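Local structure of VP5 (Halorubrum pleomorphic virus 6, 6QGL) at residues A[80-85]-A[105-110]; A[154-159]-A[188-193]; A[183-188]-A[201-206]; A[370-375]-A[411-416]. The protein serves as an envelope protein of a haloarchaeal pleomorphic virus and probably drives fusion of the viral membrane with that of the host cell. All blocks are in the same frame, centred on the assembly; numbering follows the deposited sequence.

Contact 1 (A[80-85]-A[105-110]); sequences YTEAKI and NSAIDS
Ala83 and Ala107 face each other where segments 80-85 and 105-110 approach most closely, their CA atoms 5.4 Å apart. The two methyl groups do not simply butt together. CB of Ala107 rests on the opposing backbone, 4.1 Å from CA of Ala83, while CB of Ala83 turns to the neighbouring position and meets Ile108 CG1 at 3.8 Å. Ile108 sends its longer branch across because CG1 stands beside its own backbone N (chi1 -53°), which brings both CG1 and CD1 up to the Ala83 methyl. Ile250 of helix 229-257 touches Ala83 and Ile108 alike and closes this buried side.

The other side is looser, polar and partly open to solvent. Glu82 leaves its helix with CG anti to the backbone N and stretches out over Ala107, passing that methyl with CG at 4.1 Å. Its carboxylate then stops beside the carbonyl of Ala107, OE1 being 3.6 Å from that O, a proximity of two acceptors rather than a bond. The carbonyl oxygen is instead taken by Ser110, whose OG donates to Ala107 O over 2.8 Å from within the same helix. A long, weak ion pair with Arg275 NH1 may offset some of the charge on Glu82. The alanines let the two backbones come near each other. The segment axes pass 8.0 Å apart at 147°, a near-antiparallel packing typical of an alpha-helical hairpin, formed here by the consecutive helices 73-92 and 97-140.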
loop_
_atom_site.group_PDB
_atom_site.type_symbol
_atom_site.label_atom_id
_atom_site.label_comp_id
_atom_site.label_asym_id
_atom_site.label_seq_id
_atom_site.Cartn_x
_atom_site.Cartn_y
_atom_site.Cartn_z
ATOM N N TYR A 80 -22.352 -3.623 -1.495
ATOM C CA TYR A 80 -23.727 -3.596 -0.989
ATOM C C TYR A 80 -24.428 -2.330 -1.465
ATOM O O TYR A 80 -25.570 -2.420 -1.910
ATOM C CB TYR A 80 -23.769 -3.637 0.549
ATOM C CG TYR A 80 -23.975 -4.994 1.191
ATOM C CD1 TYR A 80 -25.134 -5.732 0.957
ATOM C CD2 TYR A 80 -23.079 -5.479 2.137
ATOM C CE1 TYR A 80 -25.345 -6.964 1.576
ATOM C CE2 TYR A 80 -23.285 -6.701 2.774
ATOM C CZ TYR A 80 -24.419 -7.441 2.490
ATOM O OH TYR A 80 -24.610 -8.644 3.122
ATOM N N THR A 81 -23.750 -1.153 -1.371
ATOM C CA THR A 81 -24.302 0.142 -1.796
ATOM C C THR A 81 -24.746 0.050 -3.251
ATOM O O THR A 81 -25.919 0.266 -3.552
ATOM C CB THR A 81 -23.280 1.291 -1.613
ATOM O OG1 THR A 81 -22.747 1.279 -0.292
ATOM C CG2 THR A 81 -23.875 2.667 -1.906
ATOM N N GLU A 82 -23.812 -0.345 -4.129
ATOM C CA GLU A 82 -24.008 -0.445 -5.571
ATOM C C GLU A 82 -25.111 -1.424 -5.975
ATOM O O GLU A 82 -25.945 -1.077 -6.814
ATOM C CB GLU A 82 -22.686 -0.771 -6.276
ATOM C CG GLU A 82 -22.657 -0.340 -7.740
ATOM C CD GLU A 82 -21.597 -0.973 -8.627
ATOM O OE1 GLU A 82 -20.584 -1.475 -8.090
ATOM O OE2 GLU A 82 -21.773 -0.950 -9.868
ATOM N N ALA A 83 -25.133 -2.623 -5.366
ATOM C CA ALA A 83 -26.137 -3.648 -5.649
ATOM C C ALA A 83 -27.526 -3.279 -5.143
ATOM O O ALA A 83 -28.508 -3.555 -5.836
ATOM C CB ALA A 83 -25.713 -4.969 -5.064
ATOM N N LYS A 84 -27.616 -2.668 -3.940
ATOM C CA LYS A 84 -28.895 -2.251 -3.353
ATOM C C LYS A 84 -29.566 -1.187 -4.192
ATOM O O LYS A 84 -30.764 -1.288 -4.428
ATOM C CB LYS A 84 -28.738 -1.775 -1.912
ATOM C CG LYS A 84 -28.827 -2.904 -0.943
ATOM C CD LYS A 84 -28.446 -2.433 0.440
ATOM C CE LYS A 84 -28.349 -3.602 1.386
ATOM N NZ LYS A 84 -28.138 -3.169 2.781
ATOM N N ILE A 85 -28.790 -0.202 -4.687
ATOM C CA ILE A 85 -29.269 0.871 -5.573
ATOM C C ILE A 85 -29.871 0.257 -6.847
ATOM O O ILE A 85 -31.002 0.589 -7.199
ATOM C CB ILE A 85 -28.150 1.916 -5.864
ATOM C CG1 ILE A 85 -27.836 2.732 -4.593
ATOM C CG2 ILE A 85 -28.501 2.833 -7.054
ATOM C CD1 ILE A 85 -26.511 3.393 -4.568
ATOM N N ASN A 105 -26.926 -8.297 -8.895
ATOM C CA ASN A 105 -25.778 -9.163 -9.153
ATOM C C ASN A 105 -24.950 -8.706 -10.339
ATOM O O ASN A 105 -23.748 -8.970 -10.348
ATOM C CB ASN A 105 -26.182 -10.627 -9.277
ATOM C CG ASN A 105 -26.690 -11.232 -7.994
ATOM O OD1 ASN A 105 -26.044 -11.176 -6.936
ATOM N ND2 ASN A 105 -27.854 -11.848 -8.074
ATOM N N SER A 106 -25.562 -7.989 -11.315
ATOM C CA SER A 106 -24.824 -7.434 -12.456
ATOM C C SER A 106 -23.908 -6.317 -11.958
ATOM O O SER A 106 -22.809 -6.151 -12.485
ATOM C CB SER A 106 -25.766 -6.909 -13.531
ATOM O OG SER A 106 -26.450 -7.975 -14.168
ATOM N N ALA A 107 -24.347 -5.578 -10.916
ATOM C CA ALA A 107 -23.561 -4.524 -10.280
ATOM C C ALA A 107 -22.378 -5.151 -9.538
ATOM O O ALA A 107 -21.255 -4.669 -9.696
ATOM C CB ALA A 107 -24.427 -3.721 -9.326
ATOM N N ILE A 108 -22.616 -6.255 -8.785
ATOM C CA ILE A 108 -21.573 -6.999 -8.068
ATOM C C ILE A 108 -20.573 -7.576 -9.080
ATOM O O ILE A 108 -19.372 -7.434 -8.873
ATOM C CB ILE A 108 -22.131 -8.101 -7.100
ATOM C CG1 ILE A 108 -23.180 -7.528 -6.124
ATOM C CG2 ILE A 108 -20.988 -8.776 -6.303
ATOM C CD1 ILE A 108 -24.174 -8.556 -5.594
ATOM N N ASP A 109 -21.066 -8.180 -10.184
ATOM C CA ASP A 109 -20.218 -8.771 -11.228
ATOM C C ASP A 109 -19.213 -7.782 -11.795
ATOM O O ASP A 109 -18.035 -8.108 -11.859
ATOM C CB ASP A 109 -21.060 -9.397 -12.357
ATOM C CG ASP A 109 -21.820 -10.654 -11.987
ATOM O OD1 ASP A 109 -21.527 -11.234 -10.952
ATOM O OD2 ASP A 109 -22.697 -11.059 -12.751
ATOM N N SER A 110 -19.668 -6.570 -12.164
ATOM C CA SER A 110 -18.800 -5.523 -12.699
ATOM C C SER A 110 -17.819 -5.018 -11.642
ATOM O O SER A 110 -16.666 -4.755 -11.976
ATOM C CB SER A 110 -19.622 -4.366 -13.249
ATOM O OG SER A 110 -20.355 -3.747 -12.209
#

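Contact 2 (A[154-159]-A[188-193]); sequences PRFGNL and HNTGWD
The carbonyl oxygen of Gly191 is gripped twice: Asn158 ND2 donates to it at 2.8 Å, and a water does so at 2.9 Å. The amide approaches from above the carbonyl plane, 37° out of it. The same water reaches back weakly to the carbonyl O of Asn158, so a second, solvent-borne link runs beside the direct one. With CG of Asn158 anti to its backbone N, the amide is sent to Gly191 while CB settles over one face of Trp192, 4.0 Å from the centroid of the six-membered ring in a CH-pi contact. Asn158 belongs to a type I beta turn, Phe156 to Leu159, in the loop between helix 145-148 and strand 166-174; it docks where strand 180-189 runs out into its hairpin connection.

The indole spans the base of this turn. Its NE1 donates to Arg155 O over 2.8 Å in a rather bent bond (131° at the hydrogen), while the guanidinium of Arg155 is engaged by Asp153. Gly191, at a positive phi of 114°, carries its chain close under the turn, its CA 4.7 Å from that of Leu159. Toward the strand, Phe156 and His188 meet rim to rim at nearly a right angle, CE2 of the phenyl lying 3.8 Å from CE1 of the imidazole. Phe151 stacks on His188, whose ND1 is bonded to Asn166 OD1.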
loop_
_atom_site.group_PDB
_atom_site.type_symbol
_atom_site.label_atom_id
_atom_site.label_comp_id
_atom_site.label_asym_id
_atom_site.label_seq_id
_atom_site.Cartn_x
_atom_site.Cartn_y
_atom_site.Cartn_z
ATOM N N PRO A 154 19.100 -22.847 -4.827
ATOM C CA PRO A 154 19.417 -22.263 -6.139
ATOM C C PRO A 154 20.654 -22.851 -6.825
ATOM O O PRO A 154 21.649 -22.152 -7.048
ATOM C CB PRO A 154 19.554 -20.776 -5.820
ATOM C CG PRO A 154 20.083 -20.751 -4.430
ATOM C CD PRO A 154 19.543 -21.962 -3.728
ATOM N N ARG A 155 20.574 -24.141 -7.190
ATOM C CA ARG A 155 21.643 -24.877 -7.870
ATOM C C ARG A 155 21.232 -25.081 -9.334
ATOM O O ARG A 155 20.354 -25.897 -9.617
ATOM C CB ARG A 155 21.912 -26.210 -7.151
ATOM C CG ARG A 155 22.566 -26.033 -5.787
ATOM C CD ARG A 155 23.101 -27.344 -5.252
ATOM N NE ARG A 155 22.085 -28.105 -4.524
ATOM C CZ ARG A 155 22.245 -29.352 -4.092
ATOM N NH1 ARG A 155 23.376 -30.006 -4.335
ATOM N NH2 ARG A 155 21.273 -29.961 -3.430
ATOM N N PHE A 156 21.820 -24.296 -10.254
ATOM C CA PHE A 156 21.445 -24.316 -11.676
ATOM C C PHE A 156 22.454 -25.023 -12.595
ATOM O O PHE A 156 22.498 -24.750 -13.800
ATOM C CB PHE A 156 21.155 -22.884 -12.159
ATOM C CG PHE A 156 20.041 -22.206 -11.398
ATOM C CD1 PHE A 156 20.318 -21.370 -10.325
ATOM C CD2 PHE A 156 18.711 -22.432 -11.733
ATOM C CE1 PHE A 156 19.288 -20.756 -9.612
ATOM C CE2 PHE A 156 17.681 -21.821 -11.015
ATOM C CZ PHE A 156 17.977 -20.987 -9.961
ATOM N N GLY A 157 23.188 -25.970 -12.020
ATOM C CA GLY A 157 24.229 -26.751 -12.676
ATOM C C GLY A 157 23.823 -27.566 -13.886
ATOM O O GLY A 157 24.651 -27.767 -14.769
ATOM N N ASN A 158 22.569 -28.057 -13.934
ATOM C CA ASN A 158 22.042 -28.878 -15.033
ATOM C C ASN A 158 21.101 -28.097 -15.990
ATOM O O ASN A 158 20.541 -28.680 -16.923
ATOM C CB ASN A 158 21.377 -30.152 -14.479
ATOM C CG ASN A 158 21.029 -31.213 -15.500
ATOM O OD1 ASN A 158 21.863 -31.654 -16.296
ATOM N ND2 ASN A 158 19.782 -31.650 -15.495
ATOM N N LEU A 159 20.966 -26.776 -15.789
ATOM C CA LEU A 159 20.115 -25.935 -16.633
ATOM C C LEU A 159 20.857 -25.455 -17.884
ATOM O O LEU A 159 21.901 -24.817 -17.765
ATOM C CB LEU A 159 19.562 -24.742 -15.824
ATOM C CG LEU A 159 18.595 -23.804 -16.542
ATOM C CD1 LEU A 159 17.229 -24.445 -16.720
ATOM C CD2 LEU A 159 18.464 -22.515 -15.793
ATOM N N HIS A 188 8.784 -22.554 -11.478
ATOM C CA HIS A 188 10.238 -22.449 -11.377
ATOM C C HIS A 188 10.840 -23.828 -11.151
ATOM O O HIS A 188 10.475 -24.508 -10.194
ATOM C CB HIS A 188 10.649 -21.485 -10.247
ATOM C CG HIS A 188 12.130 -21.364 -10.054
ATOM N ND1 HIS A 188 12.886 -20.495 -10.816
ATOM C CD2 HIS A 188 12.946 -22.013 -9.192
ATOM C CE1 HIS A 188 14.132 -20.645 -10.398
ATOM N NE2 HIS A 188 14.218 -21.542 -9.419
ATOM N N ASN A 189 11.765 -24.227 -12.036
ATOM C CA ASN A 189 12.500 -25.489 -11.955
ATOM C C ASN A 189 13.989 -25.201 -12.139
ATOM O O ASN A 189 14.373 -24.599 -13.146
ATOM C CB ASN A 189 12.003 -26.506 -12.995
ATOM C CG ASN A 189 12.574 -27.895 -12.809
ATOM O OD1 ASN A 189 12.837 -28.346 -11.689
ATOM N ND2 ASN A 189 12.774 -28.610 -13.903
ATOM N N THR A 190 14.821 -25.639 -11.175
ATOM C CA THR A 190 16.276 -25.432 -11.185
ATOM C C THR A 190 16.992 -26.202 -12.313
ATOM O O THR A 190 18.111 -25.835 -12.679
ATOM C CB THR A 190 16.891 -25.715 -9.811
ATOM O OG1 THR A 190 16.626 -27.068 -9.443
ATOM C CG2 THR A 190 16.391 -24.753 -8.732
ATOM N N GLY A 191 16.345 -27.234 -12.860
ATOM C CA GLY A 191 16.874 -27.985 -13.993
ATOM C C GLY A 191 17.262 -29.436 -13.790
ATOM O O GLY A 191 17.533 -30.128 -14.775
ATOM N N TRP A 192 17.322 -29.910 -12.531
ATOM C CA TRP A 192 17.684 -31.299 -12.219
ATOM C C TRP A 192 16.527 -32.247 -12.534
ATOM O O TRP A 192 15.381 -31.805 -12.632
ATOM C CB TRP A 192 18.094 -31.443 -10.743
ATOM C CG TRP A 192 19.130 -30.456 -10.300
ATOM C CD1 TRP A 192 18.912 -29.283 -9.645
ATOM C CD2 TRP A 192 20.543 -30.534 -10.525
ATOM N NE1 TRP A 192 20.103 -28.635 -9.422
ATOM C CE2 TRP A 192 21.121 -29.375 -9.959
ATOM C CE3 TRP A 192 21.385 -31.480 -11.134
ATOM C CZ2 TRP A 192 22.499 -29.134 -9.988
ATOM C CZ3 TRP A 192 22.748 -31.234 -11.172
ATOM C CH2 TRP A 192 23.292 -30.075 -10.603
ATOM N N ASP A 193 16.821 -33.543 -12.698
ATOM C CA ASP A 193 15.789 -34.536 -12.961
ATOM C C ASP A 193 15.139 -34.962 -11.661
ATOM O O ASP A 193 15.777 -34.916 -10.603
ATOM C CB ASP A 193 16.372 -35.769 -13.684
ATOM C CG ASP A 193 16.862 -35.519 -15.103
ATOM O OD1 ASP A 193 16.308 -34.619 -15.777
ATOM O OD2 ASP A 193 17.788 -36.235 -15.547
HETATM O O HOH W 1 17.142 -29.055 -17.395
#

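Contact 3 (A[183-188]-A[201-206]); sequences LLTFRH and VVEYNP
Phe186 and Tyr204 lie side by side and point the same way, with CD2 of the phenyl 4.2 Å from CE1 of the phenol. They sit on one face of a beta hairpin whose arms, strands 180-189 and 201-204, form the middle of a four-stranded antiparallel meander. Val202 and the CB methylene of His188 continue the row, CG1 of the valine 3.9 Å from CB of the histidine. Phe151 lies against Phe186, and Leu130 of helix 97-140 also packs on it, so the face is turned inward. The far end of Tyr204 is held by its OH, bonded to Met227 O.

Behind the rings the backbones are pinned by two reciprocal pairs of bonds. Phe186 N gives to Tyr204 O at 2.9 Å and His188 N to Val202 O at 2.8 Å, each answered by a bond in return. Between them Arg187 and Glu203 form a non-hydrogen-bonded pair whose side chains emerge on the other face. Arg187 is fully extended from CG to NE and closes a salt bridge, NH2 to Glu203 OE1, at 2.8 Å. The guanidinium and carboxylate planes stand 83° apart, and a single oxygen is used; Glu203 OE2 is left to pair with Lys169 NZ. CG2 of Val201 sits over one guanidinium face, 3.4 Å above its plane. Further along this polar edge, Thr185 OG1, also bonded to Thr171 OG1, receives Asn205 ND2 at 2.8 Å, only 8° out of the amide plane.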
loop_
_atom_site.group_PDB
_atom_site.type_symbol
_atom_site.label_atom_id
_atom_site.label_comp_id
_atom_site.label_asym_id
_atom_site.label_seq_id
_atom_site.Cartn_x
_atom_site.Cartn_y
_atom_site.Cartn_z
ATOM N N LEU A 183 -4.514 -15.195 -15.866
ATOM C CA LEU A 183 -3.691 -15.094 -14.666
ATOM C C LEU A 183 -2.422 -15.891 -14.959
ATOM O O LEU A 183 -2.500 -16.987 -15.522
ATOM C CB LEU A 183 -4.437 -15.673 -13.444
ATOM C CG LEU A 183 -3.655 -15.846 -12.129
ATOM C CD1 LEU A 183 -3.416 -14.513 -11.435
ATOM C CD2 LEU A 183 -4.371 -16.791 -11.196
ATOM N N LEU A 184 -1.256 -15.330 -14.624
ATOM C CA LEU A 184 0.000 -16.026 -14.873
ATOM C C LEU A 184 0.379 -16.875 -13.676
ATOM O O LEU A 184 0.493 -16.362 -12.562
ATOM C CB LEU A 184 1.137 -15.056 -15.254
ATOM C CG LEU A 184 0.943 -14.197 -16.513
ATOM C CD1 LEU A 184 2.045 -13.177 -16.642
ATOM C CD2 LEU A 184 0.866 -15.046 -17.777
ATOM N N THR A 185 0.514 -18.184 -13.895
ATOM C CA THR A 185 0.936 -19.119 -12.865
ATOM C C THR A 185 2.445 -19.215 -12.974
ATOM O O THR A 185 2.976 -19.553 -14.038
ATOM C CB THR A 185 0.199 -20.456 -12.992
ATOM O OG1 THR A 185 -1.176 -20.221 -12.712
ATOM C CG2 THR A 185 0.730 -21.515 -12.031
ATOM N N PHE A 186 3.133 -18.869 -11.885
ATOM C CA PHE A 186 4.583 -18.892 -11.847
ATOM C C PHE A 186 5.123 -20.280 -11.535
ATOM O O PHE A 186 4.924 -20.784 -10.431
ATOM C CB PHE A 186 5.123 -17.851 -10.848
ATOM C CG PHE A 186 6.628 -17.855 -10.762
ATOM C CD1 PHE A 186 7.399 -17.200 -11.717
ATOM C CD2 PHE A 186 7.280 -18.546 -9.750
ATOM C CE1 PHE A 186 8.792 -17.233 -11.656
ATOM C CE2 PHE A 186 8.670 -18.590 -9.701
ATOM C CZ PHE A 186 9.419 -17.928 -10.649
ATOM N N ARG A 187 5.845 -20.873 -12.496
ATOM C CA ARG A 187 6.522 -22.158 -12.337
ATOM C C ARG A 187 8.028 -21.898 -12.374
ATOM O O ARG A 187 8.487 -21.097 -13.186
ATOM C CB ARG A 187 6.095 -23.164 -13.430
ATOM C CG ARG A 187 6.800 -24.523 -13.341
ATOM C CD ARG A 187 6.145 -25.569 -14.219
ATOM N NE ARG A 187 6.873 -26.840 -14.199
ATOM C CZ ARG A 187 6.690 -27.811 -13.308
ATOM N NH1 ARG A 187 7.401 -28.927 -13.378
ATOM N NH2 ARG A 187 5.801 -27.668 -12.332
ATOM N N HIS A 188 8.784 -22.554 -11.478
ATOM C CA HIS A 188 10.238 -22.449 -11.377
ATOM C C HIS A 188 10.840 -23.828 -11.151
ATOM O O HIS A 188 10.475 -24.508 -10.194
ATOM C CB HIS A 188 10.649 -21.485 -10.247
ATOM C CG HIS A 188 12.130 -21.364 -10.054
ATOM N ND1 HIS A 188 12.886 -20.495 -10.816
ATOM C CD2 HIS A 188 12.946 -22.013 -9.192
ATOM C CE1 HIS A 188 14.132 -20.645 -10.398
ATOM N NE2 HIS A 188 14.218 -21.542 -9.419
ATOM N N VAL A 201 11.443 -27.637 -7.487
ATOM C CA VAL A 201 10.378 -27.108 -8.339
ATOM C C VAL A 201 9.268 -26.470 -7.491
ATOM O O VAL A 201 8.885 -27.016 -6.454
ATOM C CB VAL A 201 9.844 -28.148 -9.377
ATOM C CG1 VAL A 201 9.213 -29.359 -8.698
ATOM C CG2 VAL A 201 8.867 -27.517 -10.371
ATOM N N VAL A 202 8.798 -25.288 -7.917
ATOM C CA VAL A 202 7.703 -24.552 -7.295
ATOM C C VAL A 202 6.762 -24.046 -8.395
ATOM O O VAL A 202 7.221 -23.651 -9.466
ATOM C CB VAL A 202 8.157 -23.448 -6.294
ATOM C CG1 VAL A 202 8.647 -22.182 -6.997
ATOM C CG2 VAL A 202 7.055 -23.124 -5.286
ATOM N N GLU A 203 5.454 -24.126 -8.153
ATOM C CA GLU A 203 4.429 -23.659 -9.080
ATOM C C GLU A 203 3.273 -23.124 -8.262
ATOM O O GLU A 203 2.679 -23.880 -7.492
ATOM C CB GLU A 203 3.978 -24.770 -10.043
ATOM C CG GLU A 203 3.116 -24.247 -11.182
ATOM C CD GLU A 203 2.656 -25.257 -12.216
ATOM O OE1 GLU A 203 3.391 -26.236 -12.477
ATOM O OE2 GLU A 203 1.560 -25.051 -12.784
ATOM N N TYR A 204 2.987 -21.814 -8.385
ATOM C CA TYR A 204 1.921 -21.154 -7.630
ATOM C C TYR A 204 1.445 -19.836 -8.259
ATOM O O TYR A 204 2.017 -19.356 -9.240
ATOM C CB TYR A 204 2.342 -20.949 -6.153
ATOM C CG TYR A 204 3.438 -19.929 -5.933
ATOM C CD1 TYR A 204 4.772 -20.245 -6.170
ATOM C CD2 TYR A 204 3.151 -18.671 -5.409
ATOM C CE1 TYR A 204 5.785 -19.316 -5.953
ATOM C CE2 TYR A 204 4.155 -17.736 -5.180
ATOM C CZ TYR A 204 5.470 -18.061 -5.456
ATOM O OH TYR A 204 6.453 -17.132 -5.227
ATOM N N ASN A 205 0.380 -19.270 -7.677
ATOM C CA ASN A 205 -0.262 -18.005 -8.037
ATOM C C ASN A 205 -1.034 -17.512 -6.792
ATOM O O ASN A 205 -1.038 -18.245 -5.799
ATOM C CB ASN A 205 -1.184 -18.184 -9.268
ATOM C CG ASN A 205 -2.238 -19.261 -9.168
ATOM O OD1 ASN A 205 -2.877 -19.469 -8.134
ATOM N ND2 ASN A 205 -2.469 -19.960 -10.266
ATOM N N PRO A 206 -1.709 -16.330 -6.776
ATOM C CA PRO A 206 -2.436 -15.930 -5.558
ATOM C C PRO A 206 -3.551 -16.893 -5.120
ATOM O O PRO A 206 -3.907 -16.892 -3.945
ATOM C CB PRO A 206 -3.003 -14.552 -5.918
ATOM C CG PRO A 206 -2.150 -14.058 -7.019
ATOM C CD PRO A 206 -1.824 -15.284 -7.814
#

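Contact 4 (A[370-375]-A[411-416]); sequences GTITIT and YDASGD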
loop_
_atom_site.group_PDB
_atom_site.type_symbol
_atom_site.label_atom_id
_atom_site.label_comp_id
_atom_site.label_asym_id
_atom_site.label_seq_id
_atom_site.Cartn_x
_atom_site.Cartn_y
_atom_site.Cartn_z
ATOM N N GLY A 370 37.137 19.116 5.732
ATOM C CA GLY A 370 35.814 19.307 5.150
ATOM C C GLY A 370 34.927 18.078 5.136
ATOM O O GLY A 370 33.777 18.168 4.705
ATOM N N THR A 371 35.426 16.923 5.609
ATOM C CA THR A 371 34.640 15.683 5.594
ATOM C C THR A 371 33.802 15.519 6.866
ATOM O O THR A 371 34.336 15.571 7.977
ATOM C CB THR A 371 35.528 14.460 5.289
ATOM O OG1 THR A 371 36.468 14.803 4.273
ATOM C CG2 THR A 371 34.725 13.248 4.840
ATOM N N ILE A 372 32.486 15.320 6.685
ATOM C CA ILE A 372 31.494 15.092 7.743
ATOM C C ILE A 372 31.131 13.599 7.710
ATOM O O ILE A 372 30.812 13.079 6.641
ATOM C CB ILE A 372 30.235 15.992 7.531
ATOM C CG1 ILE A 372 30.606 17.488 7.470
ATOM C CG2 ILE A 372 29.156 15.723 8.593
ATOM C CD1 ILE A 372 29.607 18.342 6.727
ATOM N N THR A 373 31.178 12.916 8.869
ATOM C CA THR A 373 30.854 11.490 8.953
ATOM C C THR A 373 29.652 11.241 9.865
ATOM O O THR A 373 29.577 11.801 10.959
ATOM C CB THR A 373 32.093 10.656 9.347
ATOM O OG1 THR A 373 33.237 11.114 8.623
ATOM C CG2 THR A 373 31.905 9.162 9.095
ATOM N N ILE A 374 28.718 10.392 9.400
ATOM C CA ILE A 374 27.509 9.981 10.126
ATOM C C ILE A 374 27.594 8.476 10.441
ATOM O O ILE A 374 28.211 7.738 9.672
ATOM C CB ILE A 374 26.202 10.407 9.397
ATOM C CG1 ILE A 374 26.093 9.785 7.983
ATOM C CG2 ILE A 374 26.091 11.940 9.349
ATOM C CD1 ILE A 374 24.726 9.860 7.311
ATOM N N THR A 375 27.020 8.032 11.579
ATOM C CA THR A 375 27.109 6.630 12.021
ATOM C C THR A 375 25.837 5.792 11.738
ATOM O O THR A 375 25.707 4.677 12.257
ATOM C CB THR A 375 27.524 6.553 13.505
ATOM O OG1 THR A 375 26.503 7.127 14.319
ATOM C CG2 THR A 375 28.860 7.226 13.784
ATOM N N TYR A 411 30.581 12.741 3.647
ATOM C CA TYR A 411 30.392 13.765 2.615
ATOM C C TYR A 411 31.495 14.823 2.744
ATOM O O TYR A 411 31.841 15.207 3.862
ATOM C CB TYR A 411 28.984 14.406 2.703
ATOM C CG TYR A 411 28.781 15.583 1.770
ATOM C CD1 TYR A 411 28.506 15.389 0.418
ATOM C CD2 TYR A 411 28.887 16.892 2.233
ATOM C CE1 TYR A 411 28.350 16.468 -0.451
ATOM C CE2 TYR A 411 28.728 17.978 1.373
ATOM C CZ TYR A 411 28.462 17.761 0.032
ATOM O OH TYR A 411 28.307 18.831 -0.816
ATOM N N ASP A 412 32.027 15.299 1.601
ATOM C CA ASP A 412 33.078 16.318 1.530
ATOM C C ASP A 412 32.455 17.706 1.312
ATOM O O ASP A 412 32.047 18.048 0.197
ATOM C CB ASP A 412 34.082 15.974 0.413
ATOM C CG ASP A 412 35.423 16.682 0.484
ATOM O OD1 ASP A 412 35.483 17.794 1.050
ATOM O OD2 ASP A 412 36.410 16.132 -0.045
ATOM N N ALA A 413 32.380 18.495 2.389
ATOM C CA ALA A 413 31.789 19.831 2.388
ATOM C C ALA A 413 32.823 20.955 2.254
ATOM O O ALA A 413 32.564 22.076 2.698
ATOM C CB ALA A 413 30.941 20.019 3.638
ATOM N N SER A 414 33.969 20.672 1.600
ATOM C CA SER A 414 35.046 21.649 1.382
ATOM C C SER A 414 34.642 22.835 0.497
ATOM O O SER A 414 35.227 23.915 0.615
ATOM C CB SER A 414 36.288 20.971 0.813
ATOM O OG SER A 414 36.823 20.052 1.749
ATOM N N GLY A 415 33.660 22.614 -0.377
ATOM C CA GLY A 415 33.137 23.635 -1.279
ATOM C C GLY A 415 31.955 24.394 -0.708
ATOM O O GLY A 415 31.621 25.479 -1.194
ATOM N N ASP A 416 31.333 23.832 0.344
ATOM C CA ASP A 416 30.164 24.383 1.027
ATOM C C ASP A 416 30.502 25.212 2.279
ATOM O O ASP A 416 29.817 26.201 2.545
ATOM C CB ASP A 416 29.192 23.255 1.391
ATOM C CG ASP A 416 28.872 22.304 0.251
ATOM O OD1 ASP A 416 28.218 22.740 -0.722
ATOM O OD2 ASP A 416 29.267 21.120 0.338
#
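An antiparallel beta pairing joins Ile372 to Tyr411, linking strand 371-374 to the central strand 409-412 of a small three-stranded sheet. The two residues exchange both backbone bonds: Ile372 N reaches Tyr411 O at 2.9 Å, and Tyr411 N returns to Ile372 O at 3.0 Å. Beyond the neighbouring non-hydrogen-bonded pair, Thr371 with Asp412, one more rung follows, Ala413 N to Gly370 O at 2.7 Å. Here the donor stands 36° above the carbonyl plane, at the point where the regular ladder ends.

Past this rung the second chain forms an Asx turn. Asp412 OD1 accepts from the backbone N of Ser414 at 3.3 Å and also from its hydroxyl OG at 2.7 Å, so one carboxylate oxygen holds both the backbone N-H and the hydroxyl of Ser414. OG of Ser414, placed beside its own backbone N (chi1 -65°), also rests 3.6 Å from CA of Gly370, where the glycine takes a positive phi.

On the face opposite Thr371 and Asp412, the longer branch of Ile372 brings CD1 to 3.8 Å from CB of Ala413. Val386, Val394 and Trp401 pack on Ile372 as well and bury it. Tyr411, partly exposed on this same face, reaches past the turn and donates from OH to Asp416 OD2, meeting that oxygen on its syn side, 18° out of the carboxylate plane.

Contacts 2 and 3 form one continuous region: they share His188, both use strand 180-189, and their centres are about 16 Å apart. Contact 3 pairs that strand with 201-204, whereas contact 2 fastens a preceding loop to the place where it ends. Contact 1 lies about 32 Å from contact 3 between centres, yet helix 97-140 connects them, carrying segment 105-110 and packing farther along on Phe186. Contact 4 is remote, on the opposite side of the chain's centre from contact 1, with about 61 Å between their centres and some 48 to 49 Å to the centres of contacts 2 and 3.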